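Local atomic coordinates of amine oxidase (Emericella nidulans, PDB entry 3PGB), a protein that probably catalyses the oxidative deamination of primary amines to aldehydes, using a copper ion and a topaquinone cofactor formed from one of its own tyrosines. Residues A[381-386]-A[655-660]; A[466-471]-A[731-736]; A[647-652]-A[689-694]. One frame throughout, in Å; residues are numbered along the deposited sequence.

Contact 1. Residues A[381-386]-A[655-660]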
loop_
_atom_site.group_PDB
_atom_site.type_symbol
_atom_site.label_atom_id
_atom_site.label_comp_id
_atom_site.label_asym_id
_atom_site.label_seq_id
_atom_site.Cartn_x
_atom_site.Cartn_y
_atom_site.Cartn_z
ATOM N N GLY A 381 -10.942 6.560 -15.469
ATOM C CA GLY A 381 -10.866 7.978 -15.112
ATOM C C GLY A 381 -11.620 8.394 -13.872
ATOM O O GLY A 381 -12.614 7.781 -13.503
ATOM N N LEU A 382 -11.127 9.444 -13.224
ATOM C CA LEU A 382 -11.813 10.045 -12.078
ATOM C C LEU A 382 -13.221 10.490 -12.480
ATOM O O LEU A 382 -13.438 11.013 -13.577
ATOM C CB LEU A 382 -11.015 11.239 -11.542
ATOM C CG LEU A 382 -11.586 11.996 -10.340
ATOM C CD1 LEU A 382 -11.863 11.058 -9.156
ATOM C CD2 LEU A 382 -10.634 13.123 -9.935
ATOM N N GLN A 383 -14.175 10.252 -11.593
ATOM C CA GLN A 383 -15.568 10.583 -11.852
ATOM C C GLN A 383 -16.080 11.689 -10.938
ATOM O O GLN A 383 -16.816 12.565 -11.387
ATOM C CB GLN A 383 -16.422 9.336 -11.696
ATOM C CG GLN A 383 -16.152 8.311 -12.764
ATOM C CD GLN A 383 -16.607 8.793 -14.104
ATOM O OE1 GLN A 383 -17.801 8.936 -14.335
ATOM N NE2 GLN A 383 -15.661 9.090 -14.988
ATOM N N GLU A 384 -15.691 11.634 -9.664
ATOM C CA GLU A 384 -16.019 12.681 -8.700
ATOM C C GLU A 384 -15.206 12.462 -7.419
ATOM O O GLU A 384 -14.735 11.352 -7.157
ATOM C CB GLU A 384 -17.528 12.656 -8.401
ATOM C CG GLU A 384 -18.043 13.711 -7.436
ATOM C CD GLU A 384 -17.890 15.114 -7.964
ATOM O OE1 GLU A 384 -16.764 15.653 -7.926
ATOM O OE2 GLU A 384 -18.905 15.691 -8.399
ATOM N N ALA A 385 -15.035 13.525 -6.636
ATOM C CA ALA A 385 -14.391 13.431 -5.323
ATOM C C ALA A 385 -15.328 13.981 -4.263
ATOM O O ALA A 385 -15.836 15.094 -4.398
ATOM C CB ALA A 385 -13.078 14.203 -5.310
ATOM N N LEU A 386 -15.549 13.203 -3.208
ATOM C CA LEU A 386 -16.380 13.638 -2.098
ATOM C C LEU A 386 -15.503 13.993 -0.903
ATOM O O LEU A 386 -14.547 13.278 -0.599
ATOM C CB LEU A 386 -17.390 12.546 -1.724
ATOM C CG LEU A 386 -18.230 12.728 -0.458
ATOM C CD1 LEU A 386 -18.886 14.090 -0.427
ATOM C CD2 LEU A 386 -19.266 11.635 -0.356
ATOM N N GLU A 655 -25.071 6.384 -19.866
ATOM C CA GLU A 655 -24.510 6.457 -18.513
ATOM C C GLU A 655 -22.987 6.564 -18.595
ATOM O O GLU A 655 -22.275 5.657 -18.158
ATOM C CB GLU A 655 -24.903 5.217 -17.690
ATOM C CG GLU A 655 -26.388 5.113 -17.344
ATOM C CD GLU A 655 -26.798 3.741 -16.808
ATOM O OE1 GLU A 655 -25.945 2.818 -16.740
ATOM O OE2 GLU A 655 -27.995 3.588 -16.460
ATOM N N PRO A 656 -22.474 7.668 -19.165
ATOM C CA PRO A 656 -21.019 7.810 -19.312
ATOM C C PRO A 656 -20.301 8.107 -17.998
ATOM O O PRO A 656 -19.165 7.664 -17.801
ATOM C CB PRO A 656 -20.885 8.995 -20.273
ATOM C CG PRO A 656 -22.126 9.793 -20.045
ATOM C CD PRO A 656 -23.200 8.799 -19.774
ATOM N N THR A 657 -20.972 8.844 -17.113
ATOM C CA THR A 657 -20.391 9.323 -15.862
ATOM C C THR A 657 -21.266 8.937 -14.675
ATOM O O THR A 657 -22.483 8.890 -14.795
ATOM C CB THR A 657 -20.261 10.873 -15.866
ATOM O OG1 THR A 657 -21.567 11.473 -15.879
ATOM C CG2 THR A 657 -19.486 11.359 -17.080
ATOM N N SER A 658 -20.650 8.686 -13.525
ATOM C CA SER A 658 -21.393 8.404 -12.301
ATOM C C SER A 658 -21.892 9.676 -11.609
ATOM O O SER A 658 -22.690 9.593 -10.673
ATOM C CB SER A 658 -20.530 7.616 -11.319
ATOM O OG SER A 658 -19.334 8.305 -11.009
ATOM N N ALA A 659 -21.418 10.843 -12.052
ATOM C CA ALA A 659 -21.815 12.110 -11.446
ATOM C C ALA A 659 -22.079 13.209 -12.475
ATOM O O ALA A 659 -21.946 13.006 -13.683
ATOM C CB ALA A 659 -20.758 12.565 -10.464
ATOM N N HIS A 660 -22.485 14.365 -11.955
ATOM C CA HIS A 660 -22.629 15.591 -12.713
ATOM C C HIS A 660 -22.187 16.725 -11.800
ATOM O O HIS A 660 -22.469 16.686 -10.597
ATOM C CB HIS A 660 -24.082 15.785 -13.114
ATOM C CG HIS A 660 -24.307 16.926 -14.054
ATOM N ND1 HIS A 660 -24.293 18.242 -13.644
ATOM C CD2 HIS A 660 -24.571 16.945 -15.380
ATOM C CE1 HIS A 660 -24.531 19.025 -14.682
ATOM N NE2 HIS A 660 -24.700 18.262 -15.748
HETATM O O HOH W 1 -17.001 9.411 -17.890
HETATM O O HOH W 2 -21.517 15.720 -8.413
#
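Gln-383 and Ser-658 bring their CA atoms to 6.2 Å, and Glu-384 and Ala-659 follow at 6.4 Å, where the irregular loop 655-660 passes strand 381-386 without any backbone-to-backbone hydrogen bond between them. Gln-383 makes the polar link. Its chain folds back at CG (chi2 -68°), and OE1 accepts a hydrogen bond from Ser-658 N at 3.0 Å, with the donor lying in the plane of the side-chain carbonyl. The same oxygen rests against the CA of Thr-657. The other half of the amide is used as well, since NE2 donates to a water that in turn donates to Pro-656 O, an oxygen also held by Lys-539. Glutamine suits this place because its carbonyl and its N-H groups can serve a loop amide and a loop carbonyl together.

Gln-383 and Glu-384 both direct CB at the loop, which two successive residues of a regular strand would not do. The helical psi of Gln-383 (-41°), and the backbone bonds of both residues to Asn-537 on strand 532-542, fit a classic beta bulge in this beta-sandwich catalytic domain. Asn-537 also bonds Ser-658 OG, which lies 3.2 Å from Gln-383 CB. Beside it the small Ala-659 lets its CB meet Glu-384 CB at 3.8 Å.

Glu-384 then turns its carboxylate aside: OE1 accepts from Ala-385 N through its anti lone pair, while OE2 is hydrogen-bonded to Ser-404 OG. A water 2.6 Å from Glu-384 OE2 sits equally near His-660 O. This acid lies beside Asp-403, the predicted proton acceptor. The loop holds its own curve through Thr-657 OG1, which donates to Ala-659 O at 2.7 Å, and His-660 fastens it to Asp-148 on strand 145-152, part of a separate sheet.

Contact 2. Residues A[466-471]-A[731-736]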
loop_
_atom_site.group_PDB
_atom_site.type_symbol
_atom_site.label_atom_id
_atom_site.label_comp_id
_atom_site.label_asym_id
_atom_site.label_seq_id
_atom_site.Cartn_x
_atom_site.Cartn_y
_atom_site.Cartn_z
ATOM N N SER A 466 19.108 -15.205 -8.679
ATOM C CA SER A 466 18.582 -14.455 -9.807
ATOM C C SER A 466 17.625 -13.382 -9.321
ATOM O O SER A 466 16.947 -13.564 -8.304
ATOM C CB SER A 466 17.883 -15.389 -10.795
ATOM O OG SER A 466 16.648 -15.834 -10.279
ATOM N N VAL A 467 17.590 -12.262 -10.045
ATOM C CA VAL A 467 16.720 -11.134 -9.709
ATOM C C VAL A 467 16.268 -10.372 -10.959
ATOM O O VAL A 467 17.024 -10.261 -11.928
ATOM C CB VAL A 467 17.423 -10.138 -8.766
ATOM C CG1 VAL A 467 16.448 -9.054 -8.317
ATOM C CG2 VAL A 467 18.010 -10.855 -7.564
ATOM N N THR A 468 15.031 -9.875 -10.927
ATOM C CA THR A 468 14.481 -9.023 -11.983
ATOM C C THR A 468 14.163 -7.656 -11.388
ATOM O O THR A 468 13.572 -7.569 -10.308
ATOM C CB THR A 468 13.176 -9.604 -12.566
ATOM O OG1 THR A 468 13.416 -10.916 -13.089
ATOM C CG2 THR A 468 12.640 -8.721 -13.674
ATOM N N LYS A 469 14.553 -6.593 -12.084
ATOM C CA LYS A 469 14.275 -5.243 -11.614
ATOM C C LYS A 469 12.799 -4.916 -11.777
ATOM O O LYS A 469 12.128 -5.482 -12.634
ATOM C CB LYS A 469 15.111 -4.208 -12.374
ATOM C CG LYS A 469 16.619 -4.340 -12.189
ATOM C CD LYS A 469 17.357 -3.046 -12.571
ATOM C CE LYS A 469 17.886 -2.286 -11.354
ATOM N NZ LYS A 469 16.856 -1.987 -10.325
ATOM N N ASN A 470 12.304 -4.007 -10.945
ATOM C CA ASN A 470 10.931 -3.515 -11.042
ATOM C C ASN A 470 10.935 -2.102 -11.618
ATOM O O ASN A 470 10.915 -1.103 -10.881
ATOM C CB ASN A 470 10.253 -3.543 -9.664
ATOM C CG ASN A 470 8.795 -3.130 -9.710
ATOM O OD1 ASN A 470 8.181 -3.069 -10.769
ATOM N ND2 ASN A 470 8.233 -2.843 -8.549
ATOM N N VAL A 471 10.976 -2.024 -12.944
ATOM C CA VAL A 471 10.900 -0.748 -13.640
ATOM C C VAL A 471 9.472 -0.549 -14.137
ATOM O O VAL A 471 8.953 -1.387 -14.882
ATOM C CB VAL A 471 11.888 -0.685 -14.817
ATOM C CG1 VAL A 471 11.832 0.688 -15.474
ATOM C CG2 VAL A 471 13.298 -0.992 -14.338
ATOM N N ARG A 731 9.046 -11.790 -16.989
ATOM C CA ARG A 731 10.215 -12.579 -17.384
ATOM C C ARG A 731 10.700 -12.268 -18.804
ATOM O O ARG A 731 11.743 -12.751 -19.218
ATOM C CB ARG A 731 9.923 -14.082 -17.243
ATOM N N GLU A 732 9.956 -11.468 -19.557
ATOM C CA GLU A 732 10.381 -11.117 -20.903
ATOM C C GLU A 732 11.348 -9.941 -20.914
ATOM O O GLU A 732 11.936 -9.633 -21.949
ATOM C CB GLU A 732 9.168 -10.859 -21.799
ATOM C CG GLU A 732 8.494 -9.512 -21.618
ATOM C CD GLU A 732 7.112 -9.450 -22.266
ATOM O OE1 GLU A 732 6.450 -10.503 -22.423
ATOM O OE2 GLU A 732 6.691 -8.332 -22.618
ATOM N N THR A 733 11.546 -9.306 -19.762
ATOM C CA THR A 733 12.514 -8.214 -19.656
ATOM C C THR A 733 13.970 -8.707 -19.694
ATOM O O THR A 733 14.302 -9.774 -19.157
ATOM C CB THR A 733 12.291 -7.371 -18.380
ATOM O OG1 THR A 733 13.047 -6.157 -18.473
ATOM C CG2 THR A 733 12.696 -8.136 -17.126
ATOM N N VAL A 734 14.823 -7.915 -20.347
ATOM C CA VAL A 734 16.273 -8.121 -20.323
ATOM C C VAL A 734 16.894 -7.624 -19.009
ATOM O O VAL A 734 17.991 -8.047 -18.631
ATOM C CB VAL A 734 16.988 -7.419 -21.523
ATOM C CG1 VAL A 734 16.536 -8.025 -22.862
ATOM C CG2 VAL A 734 16.759 -5.913 -21.506
ATOM N N ASN A 735 16.191 -6.749 -18.298
ATOM C CA ASN A 735 16.747 -6.113 -17.101
ATOM C C ASN A 735 16.636 -6.999 -15.854
ATOM O O ASN A 735 16.067 -6.619 -14.832
ATOM C CB ASN A 735 16.114 -4.740 -16.905
ATOM C CG ASN A 735 16.400 -3.817 -18.075
ATOM O OD1 ASN A 735 15.566 -3.651 -18.962
ATOM N ND2 ASN A 735 17.603 -3.257 -18.108
ATOM N N MET A 736 17.214 -8.188 -15.980
ATOM C CA MET A 736 17.277 -9.178 -14.923
ATOM C C MET A 736 18.684 -9.759 -14.945
ATOM O O MET A 736 19.452 -9.493 -15.870
ATOM C CB MET A 736 16.257 -10.280 -15.177
ATOM C CG MET A 736 16.385 -10.941 -16.550
ATOM S SD MET A 736 15.406 -12.438 -16.716
ATOM C CE MET A 736 16.110 -13.432 -15.395
#
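Thr-468 lays its methyl group CG2 against CG2 of Thr-733 at 3.5 Å, the two side chains sliding past each other in opposite directions. Its other branch faces Met-736, with OG1 3.6 Å from Met-736 CB. Threonine fits here because its branching at CB favours an extended backbone and offers a separate atom to each neighbour. CB is the part of the methionine side chain that meets Thr-468, and Met-736 also packs on Thr-313 of the second subunit.

Beneath these side chains the backbones come close. Thr-468 and Met-736 form an antiparallel, non-hydrogen-bonded pair with their CA atoms 4.1 Å apart, and Val-467 O lies 3.2 Å from Met-736 CA. On the far side of the pair Lys-469 N donates to Asn-735 O at 3.1 Å, a nearly straight bond (170°). The same carbonyl oxygen touches Lys-469 CG, whose long chain leads away to a salt bridge with Asp-451 and a cation-pi contact with Tyr-419 of the second subunit.

Segment 731-736 reaches this register through two tight turns. Thr-733 OG1, anti to its own nitrogen (chi1 -167°), accepts a hydrogen bond from Asn-735 N at 3.2 Å to make an ST turn; Asn-735 is then the centre of an inverse gamma turn, closed by Met-736 N on Val-734 O at 2.8 Å. Asp-323 of the second subunit reinforces the bend by bonding both Thr-733 OG1 and Val-734 N. This polar corner is therefore part of the dimer interface, where Val-467 also packs on Leu-416 of the second subunit.

Met-736 begins strand 736-742, which runs antiparallel to strand 464-479; the latter has strand 457-460 as a further partner, with backbone bonds from Ser-466 to His-459 and from Thr-468 to Ala-457.

Contact 3. Residues A[647-652]-A[689-694]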
loop_
_atom_site.group_PDB
_atom_site.type_symbol
_atom_site.label_atom_id
_atom_site.label_comp_id
_atom_site.label_asym_id
_atom_site.label_seq_id
_atom_site.Cartn_x
_atom_site.Cartn_y
_atom_site.Cartn_z
ATOM N N GLN A 647 -18.817 -1.333 -7.341
ATOM C CA GLN A 647 -20.164 -1.282 -7.875
ATOM C C GLN A 647 -20.100 -1.572 -9.371
ATOM O O GLN A 647 -19.325 -0.955 -10.098
ATOM C CB GLN A 647 -20.790 0.093 -7.579
ATOM C CG GLN A 647 -20.957 0.361 -6.078
ATOM C CD GLN A 647 -21.445 1.756 -5.754
ATOM O OE1 GLN A 647 -22.638 1.971 -5.559
ATOM N NE2 GLN A 647 -20.523 2.714 -5.681
ATOM N N VAL A 648 -20.893 -2.533 -9.822
ATOM C CA VAL A 648 -20.849 -2.960 -11.208
ATOM C C VAL A 648 -22.208 -2.745 -11.863
ATOM O O VAL A 648 -23.239 -3.137 -11.314
ATOM C CB VAL A 648 -20.427 -4.434 -11.330
ATOM C CG1 VAL A 648 -20.191 -4.787 -12.776
ATOM C CG2 VAL A 648 -19.166 -4.691 -10.506
ATOM N N THR A 649 -22.192 -2.097 -13.024
ATOM C CA THR A 649 -23.396 -1.846 -13.809
ATOM C C THR A 649 -23.134 -2.209 -15.254
ATOM O O THR A 649 -21.980 -2.271 -15.695
ATOM C CB THR A 649 -23.808 -0.363 -13.791
ATOM O OG1 THR A 649 -22.802 0.420 -14.446
ATOM C CG2 THR A 649 -24.007 0.136 -12.368
ATOM N N ARG A 650 -24.213 -2.426 -15.995
ATOM C CA ARG A 650 -24.098 -2.703 -17.415
ATOM C C ARG A 650 -23.799 -1.405 -18.140
ATOM O O ARG A 650 -24.364 -0.358 -17.805
ATOM C CB ARG A 650 -25.371 -3.331 -17.965
ATOM C CG ARG A 650 -25.228 -3.716 -19.410
ATOM C CD ARG A 650 -26.348 -4.587 -19.874
ATOM N NE ARG A 650 -26.080 -5.104 -21.206
ATOM C CZ ARG A 650 -26.948 -5.811 -21.925
ATOM N NH1 ARG A 650 -28.160 -6.094 -21.438
ATOM N NH2 ARG A 650 -26.599 -6.246 -23.138
ATOM N N GLN A 651 -22.911 -1.480 -19.128
ATOM C CA GLN A 651 -22.491 -0.300 -19.875
ATOM C C GLN A 651 -23.641 0.241 -20.728
ATOM O O GLN A 651 -24.375 -0.517 -21.365
ATOM C CB GLN A 651 -21.281 -0.621 -20.766
ATOM C CG GLN A 651 -20.507 0.608 -21.284
ATOM C CD GLN A 651 -21.157 1.301 -22.482
ATOM O OE1 GLN A 651 -21.931 0.698 -23.229
ATOM N NE2 GLN A 651 -20.837 2.579 -22.663
ATOM N N HIS A 652 -23.787 1.559 -20.716
ATOM C CA HIS A 652 -24.677 2.254 -21.620
ATOM C C HIS A 652 -24.006 3.544 -22.024
ATOM O O HIS A 652 -23.266 4.137 -21.242
ATOM C CB HIS A 652 -26.010 2.559 -20.943
ATOM C CG HIS A 652 -26.794 1.339 -20.586
ATOM N ND1 HIS A 652 -27.198 0.414 -21.527
ATOM C CD2 HIS A 652 -27.243 0.886 -19.394
ATOM C CE1 HIS A 652 -27.864 -0.554 -20.925
ATOM N NE2 HIS A 652 -27.905 -0.292 -19.631
ATOM N N VAL A 689 -19.353 -2.204 -16.489
ATOM C CA VAL A 689 -18.463 -1.151 -16.028
ATOM C C VAL A 689 -18.267 -1.346 -14.535
ATOM O O VAL A 689 -19.240 -1.485 -13.790
ATOM C CB VAL A 689 -19.067 0.241 -16.271
ATOM C CG1 VAL A 689 -18.120 1.328 -15.779
ATOM C CG2 VAL A 689 -19.378 0.430 -17.725
ATOM N N VAL A 690 -17.014 -1.378 -14.097
ATOM C CA VAL A 690 -16.705 -1.452 -12.680
ATOM C C VAL A 690 -16.427 -0.039 -12.179
ATOM O O VAL A 690 -15.539 0.637 -12.680
ATOM C CB VAL A 690 -15.504 -2.361 -12.422
ATOM C CG1 VAL A 690 -15.234 -2.477 -10.923
ATOM C CG2 VAL A 690 -15.751 -3.729 -13.034
ATOM N N TRP A 691 -17.226 0.400 -11.209
ATOM C CA TRP A 691 -17.073 1.705 -10.578
ATOM C C TRP A 691 -16.381 1.515 -9.224
ATOM O O TRP A 691 -16.918 0.852 -8.343
ATOM C CB TRP A 691 -18.446 2.364 -10.379
ATOM C CG TRP A 691 -19.288 2.422 -11.616
ATOM C CD1 TRP A 691 -20.146 1.465 -12.069
ATOM C CD2 TRP A 691 -19.360 3.497 -12.559
ATOM N NE1 TRP A 691 -20.745 1.872 -13.237
ATOM C CE2 TRP A 691 -20.279 3.118 -13.558
ATOM C CE3 TRP A 691 -18.738 4.743 -12.656
ATOM C CZ2 TRP A 691 -20.590 3.940 -14.641
ATOM C CZ3 TRP A 691 -19.050 5.560 -13.732
ATOM C CH2 TRP A 691 -19.969 5.156 -14.708
ATOM N N LEU A 692 -15.193 2.096 -9.068
ATOM C CA LEU A 692 -14.362 1.874 -7.878
ATOM C C LEU A 692 -14.197 3.139 -7.062
ATOM O O LEU A 692 -13.951 4.210 -7.623
ATOM C CB LEU A 692 -12.966 1.403 -8.285
ATOM C CG LEU A 692 -12.883 0.103 -9.067
ATOM C CD1 LEU A 692 -11.467 -0.077 -9.570
ATOM C CD2 LEU A 692 -13.334 -1.077 -8.203
ATOM N N ASN A 693 -14.315 3.012 -5.741
ATOM C CA ASN A 693 -13.996 4.109 -4.835
ATOM C C ASN A 693 -12.611 3.952 -4.217
ATOM O O ASN A 693 -12.293 2.913 -3.633
ATOM C CB ASN A 693 -15.039 4.228 -3.721
ATOM C CG ASN A 693 -16.307 4.932 -4.172
ATOM O OD1 ASN A 693 -16.266 5.843 -5.001
ATOM N ND2 ASN A 693 -17.439 4.523 -3.615
ATOM N N LEU A 694 -11.781 4.977 -4.378
ATOM C CA LEU A 694 -10.634 5.160 -3.514
ATOM C C LEU A 694 -11.108 6.113 -2.428
ATOM O O LEU A 694 -12.009 6.920 -2.666
ATOM C CB LEU A 694 -9.448 5.744 -4.281
ATOM C CG LEU A 694 -8.947 4.975 -5.511
ATOM C CD1 LEU A 694 -7.586 5.507 -5.928
ATOM C CD2 LEU A 694 -8.872 3.490 -5.275
HETATM O O HOH W 3 -17.853 2.102 -6.200
#
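Gln-647 and Trp-691, like Thr-649 and Val-689, are hydrogen-bonded pairs of an antiparallel ladder, each joined by two backbone bonds; Trp-691 N to Gln-647 O is 2.7 Å. Between them Val-648 and Val-690 form the non-hydrogen-bonded pair.

Among side chains, the chief polar bond runs from Trp-691 NE1 to Thr-649 OG1, 2.8 Å long and nearly straight at 169°, with the hydroxyl almost in the indole plane. Thr-649 presents that oxygen by placing it between its backbone N and carbonyl carbon (chi1 65°). A water bridges Gln-647 NE2 and Trp-691 O, and NE2 also donates to Trp-641 O.

The apolar part joins Val-648 CG2 to Val-690 CG2 on one face of the ladder and Val-689 CG2 to Gln-651 CG, at 3.7 Å, on the other. Within its own strand, Val-689 CG1 sits 3.5 Å above the indole plane, offset toward the rim. Beta-branched valines suit such strands.

Two calcium sites adjoin: Arg-650 N bonds the ligand Glu-584, and Gln-651 pairs through its backbone with Asp-687. Threonine thus satisfies a buried indole N-H, and this in-plane bond, with a valine methyl near one rim and Phe-674 edge-to-face, probably limits ring rotation.

In the fold
Contacts 1 and 3 adjoin, their centres 10 Å apart: Trp-691 CZ3 lies 3.5 Å from Ser-658 CB and 3.6 Å from Gln-383 OE1, so the indole backs the loop that the glutamine holds. Asn-537 joins both, bonding Ser-658 in one and Asn-693 in the other. It belongs to strand 532-542, which carries the copper ligands His-532 and His-534; strand 686-698 of contact 3 ends on the third, His-698. Contact 1 approaches the predicted proton acceptor Asp-403, about 4 Å from Glu-384 between side chains, whereas in contact 3 the side chain of Val-689 is about 5 Å from a calcium ion. Contact 2 stands apart at the dimer interface, its centre 37 Å from contact 1 and 34 Å from contact 3.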